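Local coordinates for protein BIFUNCTIONAL PROTEIN Proline utilization A (PutA) (Corynebacterium freiburgense, PDB 5UX5) that probably oxidises proline to glutamate in two steps, joining an FAD-dependent proline dehydrogenase and an NAD-dependent aldehyde dehydrogenase in one chain, at residues Thr463-Ala475 against Asp554-Tyr566. Residues are numbered along the deposited sequence; the frame is centred on the assembly and turned at random.
Sequences TPETFNASDSDPA and DPEVSEAIDFARY
Asp562, projecting from the helix toward the loop 463-475, takes two donors from consecutive loop residues. With CG beside its own backbone N (chi1 -73°), its CB carries the carboxylate up to the chain at Asn468 and Ala469. OD1 accepts the backbone N of Ala469 at 2.6 Å through its syn lone pair, in a nearly straight bond. OD2 is met by Asn468 ND2 at 2.8 Å from above the carboxylate plane, although the acceptor lies in the plane of the amide; the two flat groups are turned 62° apart. ND2 also donates to the carbonyl of Val882, so the amide links loop, helix and a further loop.

One turn earlier on the helix, Ser558 OG donates to Asp471 OD1 over 2.9 Å, nearly in line with the C-O bond, and itself accepts a hydrogen bond from Arg535 NH2. Asp554 then grips Ser472 twice: OD2 accepts the backbone N at 2.7 Å and OD1 the hydroxyl OG, also at 2.7 Å. Asp471 OD1 and Asp554 OD2 come within 4.4 Å, a proximity that the salt bridge from Arg535 to Asp554 probably eases.

Apolar packing flanks these bonds: Ala469 CB meets Ile561 CG2 at 4.1 Å, and Phe467, its ring swung anti to the backbone N (chi1 172°), brings CZ to 3.7 Å from Tyr566 CA, which sits at the ring edge.

Side-chain carboxylates spaced along one helix thus bind backbone NH groups of an extended, irregular chain. This packing lays the segment leading to helix 477-484 along helix 550-574 of the aldehyde dehydrogenase fold, while Trp315 NE1, within the proline dehydrogenase family region, hydrogen-bonds to the carbonyl of Asp471.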
loop_
_atom_site.group_PDB
_atom_site.type_symbol
_atom_site.label_atom_id
_atom_site.label_comp_id
_atom_site.label_asym_id
_atom_site.label_seq_id
_atom_site.Cartn_x
_atom_site.Cartn_y
_atom_site.Cartn_z
ATOM N N THR A 463 1.111 13.155 13.496
ATOM C CA THR A 463 0.289 12.776 12.358
ATOM C C THR A 463 -0.933 13.669 12.226
ATOM O O THR A 463 -1.503 14.116 13.225
ATOM C CB THR A 463 -0.142 11.315 12.509
ATOM O OG1 THR A 463 -0.388 11.051 13.898
ATOM C CG2 THR A 463 0.974 10.408 12.041
ATOM N N PRO A 464 -1.384 13.912 11.004
ATOM C CA PRO A 464 -2.614 14.694 10.831
ATOM C C PRO A 464 -3.820 13.884 11.278
ATOM O O PRO A 464 -3.786 12.655 11.350
ATOM C CB PRO A 464 -2.665 14.976 9.332
ATOM C CG PRO A 464 -1.506 14.170 8.706
ATOM C CD PRO A 464 -0.910 13.298 9.750
ATOM N N GLU A 465 -4.914 14.589 11.552
ATOM C CA GLU A 465 -6.180 13.917 11.836
ATOM C C GLU A 465 -6.743 13.352 10.542
ATOM O O GLU A 465 -6.892 14.068 9.548
ATOM C CB GLU A 465 -7.174 14.868 12.504
ATOM C CG GLU A 465 -7.695 14.379 13.871
ATOM C CD GLU A 465 -6.796 14.779 15.046
ATOM O OE1 GLU A 465 -7.325 14.897 16.179
ATOM O OE2 GLU A 465 -5.573 14.985 14.845
ATOM N N THR A 466 -6.975 12.047 10.534
ATOM C CA THR A 466 -7.512 11.338 9.384
ATOM C C THR A 466 -8.579 10.399 9.905
ATOM O O THR A 466 -8.601 10.076 11.092
ATOM C CB THR A 466 -6.442 10.497 8.671
ATOM O OG1 THR A 466 -5.888 9.563 9.608
ATOM C CG2 THR A 466 -5.326 11.351 8.144
ATOM N N PHE A 467 -9.460 9.934 9.020
ATOM C CA PHE A 467 -10.397 8.909 9.471
ATOM C C PHE A 467 -9.717 7.543 9.639
ATOM O O PHE A 467 -9.854 6.898 10.686
ATOM C CB PHE A 467 -11.574 8.760 8.524
ATOM C CG PHE A 467 -12.415 7.589 8.879
ATOM C CD1 PHE A 467 -13.313 7.677 9.932
ATOM C CD2 PHE A 467 -12.236 6.371 8.245
ATOM C CE1 PHE A 467 -14.059 6.600 10.307
ATOM C CE2 PHE A 467 -12.980 5.276 8.619
ATOM C CZ PHE A 467 -13.896 5.392 9.653
ATOM N N ASN A 468 -9.051 7.044 8.593
ATOM C CA ASN A 468 -8.321 5.783 8.714
ATOM C C ASN A 468 -7.148 5.929 9.664
ATOM O O ASN A 468 -6.428 6.929 9.619
ATOM C CB ASN A 468 -7.830 5.312 7.358
ATOM C CG ASN A 468 -8.956 4.939 6.452
ATOM O OD1 ASN A 468 -9.389 5.732 5.600
ATOM N ND2 ASN A 468 -9.495 3.735 6.665
ATOM N N ALA A 469 -6.990 4.956 10.560
ATOM C CA ALA A 469 -5.840 4.932 11.464
ATOM C C ALA A 469 -4.531 4.841 10.683
ATOM O O ALA A 469 -4.418 4.067 9.724
ATOM C CB ALA A 469 -5.961 3.741 12.416
ATOM N N SER A 470 -3.523 5.624 11.089
ATOM C CA SER A 470 -2.281 5.651 10.309
ATOM C C SER A 470 -1.313 4.573 10.778
ATOM O O SER A 470 -1.204 4.281 11.971
ATOM C CB SER A 470 -1.582 7.014 10.374
ATOM O OG SER A 470 -1.348 7.425 11.700
ATOM N N ASP A 471 -0.599 3.993 9.820
ATOM C CA ASP A 471 0.365 2.931 10.089
ATOM C C ASP A 471 1.598 3.458 10.813
ATOM O O ASP A 471 1.886 4.660 10.835
ATOM C CB ASP A 471 0.832 2.277 8.792
ATOM C CG ASP A 471 -0.255 1.526 8.104
ATOM O OD1 ASP A 471 -1.268 1.273 8.765
ATOM O OD2 ASP A 471 -0.090 1.165 6.919
ATOM N N SER A 472 2.363 2.512 11.356
ATOM C CA SER A 472 3.639 2.835 11.972
ATOM C C SER A 472 4.626 3.321 10.907
ATOM O O SER A 472 4.675 2.778 9.809
ATOM C CB SER A 472 4.159 1.605 12.713
ATOM O OG SER A 472 3.215 1.160 13.682
ATOM N N ASP A 473 5.416 4.360 11.233
ATOM C CA ASP A 473 6.324 4.969 10.265
ATOM C C ASP A 473 7.772 4.541 10.537
ATOM O O ASP A 473 8.425 5.103 11.428
ATOM C CB ASP A 473 6.200 6.497 10.317
ATOM C CG ASP A 473 6.960 7.201 9.188
ATOM O OD1 ASP A 473 7.754 6.538 8.480
ATOM O OD2 ASP A 473 6.757 8.428 9.001
ATOM N N PRO A 474 8.337 3.598 9.776
ATOM C CA PRO A 474 9.742 3.211 10.003
ATOM C C PRO A 474 10.756 4.248 9.534
ATOM O O PRO A 474 11.970 3.998 9.638
ATOM C CB PRO A 474 9.887 1.897 9.226
ATOM C CG PRO A 474 8.775 1.916 8.212
ATOM C CD PRO A 474 7.682 2.807 8.722
ATOM N N ALA A 475 10.308 5.399 9.013
ATOM C CA ALA A 475 11.242 6.492 8.768
ATOM C C ALA A 475 11.652 7.193 10.058
ATOM O O ALA A 475 12.712 7.814 10.099
ATOM C CB ALA A 475 10.645 7.520 7.805
ATOM N N ASP A 554 1.530 -4.822 10.716
ATOM C CA ASP A 554 1.186 -3.471 11.167
ATOM C C ASP A 554 -0.025 -2.858 10.468
ATOM O O ASP A 554 -0.874 -2.286 11.170
ATOM C CB ASP A 554 2.419 -2.570 11.062
ATOM C CG ASP A 554 2.197 -1.164 11.646
ATOM O OD1 ASP A 554 1.965 -1.033 12.874
ATOM O OD2 ASP A 554 2.317 -0.178 10.873
ATOM N N PRO A 555 -0.181 -2.906 9.137
ATOM C CA PRO A 555 -1.440 -2.389 8.548
ATOM C C PRO A 555 -2.656 -3.153 9.009
ATOM O O PRO A 555 -3.766 -2.610 8.982
ATOM C CB PRO A 555 -1.243 -2.565 7.036
ATOM C CG PRO A 555 0.183 -2.746 6.840
ATOM C CD PRO A 555 0.734 -3.385 8.087
ATOM N N GLU A 556 -2.477 -4.406 9.428
ATOM C CA GLU A 556 -3.603 -5.208 9.884
ATOM C C GLU A 556 -4.143 -4.693 11.201
ATOM O O GLU A 556 -5.360 -4.741 11.442
ATOM C CB GLU A 556 -3.197 -6.678 10.012
ATOM C CG GLU A 556 -4.391 -7.538 10.280
ATOM C CD GLU A 556 -4.091 -8.987 10.516
ATOM O OE1 GLU A 556 -3.085 -9.502 9.982
ATOM O OE2 GLU A 556 -4.906 -9.623 11.215
ATOM N N VAL A 557 -3.250 -4.207 12.069
ATOM C CA VAL A 557 -3.689 -3.574 13.306
ATOM C C VAL A 557 -4.447 -2.290 12.980
ATOM O O VAL A 557 -5.418 -1.926 13.654
ATOM C CB VAL A 557 -2.483 -3.344 14.239
ATOM C CG1 VAL A 557 -2.895 -2.531 15.473
ATOM C CG2 VAL A 557 -1.887 -4.691 14.634
ATOM N N SER A 558 -4.014 -1.583 11.938
ATOM C CA SER A 558 -4.764 -0.413 11.523
ATOM C C SER A 558 -6.140 -0.801 11.022
ATOM O O SER A 558 -7.128 -0.126 11.350
ATOM C CB SER A 558 -3.990 0.367 10.476
ATOM O OG SER A 558 -2.838 0.886 11.118
ATOM N N GLU A 559 -6.223 -1.891 10.242
ATOM C CA GLU A 559 -7.510 -2.371 9.768
ATOM C C GLU A 559 -8.425 -2.700 10.945
ATOM O O GLU A 559 -9.624 -2.378 10.928
ATOM C CB GLU A 559 -7.317 -3.578 8.839
ATOM C CG GLU A 559 -8.509 -3.885 7.899
ATOM C CD GLU A 559 -8.264 -5.056 6.939
ATOM O OE1 GLU A 559 -7.394 -5.880 7.230
ATOM O OE2 GLU A 559 -8.920 -5.158 5.877
ATOM N N ALA A 560 -7.879 -3.340 11.982
ATOM C CA ALA A 560 -8.713 -3.701 13.120
ATOM C C ALA A 560 -9.211 -2.456 13.842
ATOM O O ALA A 560 -10.343 -2.424 14.329
ATOM C CB ALA A 560 -7.948 -4.617 14.077
ATOM N N ILE A 561 -8.376 -1.425 13.944
ATOM C CA ILE A 561 -8.850 -0.182 14.535
ATOM C C ILE A 561 -9.891 0.487 13.631
ATOM O O ILE A 561 -10.940 0.956 14.099
ATOM C CB ILE A 561 -7.646 0.719 14.864
ATOM C CG1 ILE A 561 -6.798 -0.000 15.920
ATOM C CG2 ILE A 561 -8.112 2.058 15.422
ATOM C CD1 ILE A 561 -5.439 0.588 16.223
ATOM N N ASP A 562 -9.630 0.524 12.325
ATOM C CA ASP A 562 -10.574 1.136 11.400
ATOM C C ASP A 562 -11.938 0.449 11.433
ATOM O O ASP A 562 -12.969 1.122 11.342
ATOM C CB ASP A 562 -10.016 1.139 9.973
ATOM C CG ASP A 562 -8.893 2.159 9.769
ATOM O OD1 ASP A 562 -8.579 2.942 10.695
ATOM O OD2 ASP A 562 -8.323 2.178 8.655
ATOM N N PHE A 563 -11.974 -0.889 11.529
ATOM C CA PHE A 563 -13.276 -1.556 11.586
ATOM C C PHE A 563 -14.108 -1.029 12.755
ATOM O O PHE A 563 -15.315 -0.808 12.613
ATOM C CB PHE A 563 -13.132 -3.072 11.672
ATOM C CG PHE A 563 -12.821 -3.739 10.355
ATOM C CD1 PHE A 563 -13.483 -3.376 9.195
ATOM C CD2 PHE A 563 -11.836 -4.736 10.279
ATOM C CE1 PHE A 563 -13.175 -4.012 7.956
ATOM C CE2 PHE A 563 -11.510 -5.359 9.060
ATOM C CZ PHE A 563 -12.168 -5.000 7.895
ATOM N N ALA A 564 -13.493 -0.842 13.923
ATOM C CA ALA A 564 -14.247 -0.358 15.075
ATOM C C ALA A 564 -14.829 1.026 14.813
ATOM O O ALA A 564 -16.004 1.274 15.094
ATOM C CB ALA A 564 -13.367 -0.345 16.321
ATOM N N ARG A 565 -14.031 1.941 14.263
ATOM C CA ARG A 565 -14.523 3.299 14.026
ATOM C C ARG A 565 -15.523 3.345 12.875
ATOM O O ARG A 565 -16.577 3.981 12.989
ATOM C CB ARG A 565 -13.353 4.244 13.751
ATOM C CG ARG A 565 -12.487 4.473 14.967
ATOM C CD ARG A 565 -11.791 5.831 14.940
ATOM N NE ARG A 565 -10.429 5.673 15.441
ATOM C CZ ARG A 565 -10.099 5.621 16.724
ATOM N NH1 ARG A 565 -8.829 5.424 17.052
ATOM N NH2 ARG A 565 -11.035 5.776 17.670
ATOM N N TYR A 566 -15.233 2.643 11.783
ATOM C CA TYR A 566 -16.137 2.638 10.639
ATOM C C TYR A 566 -17.492 2.034 11.007
ATOM O O TYR A 566 -18.537 2.622 10.717
ATOM C CB TYR A 566 -15.514 1.873 9.480
ATOM C CG TYR A 566 -16.341 1.940 8.227
ATOM C CD1 TYR A 566 -16.456 3.125 7.547
ATOM C CD2 TYR A 566 -16.999 0.821 7.710
ATOM C CE1 TYR A 566 -17.195 3.231 6.396
ATOM C CE2 TYR A 566 -17.759 0.917 6.517
ATOM C CZ TYR A 566 -17.851 2.132 5.874
ATOM O OH TYR A 566 -18.571 2.317 4.711
#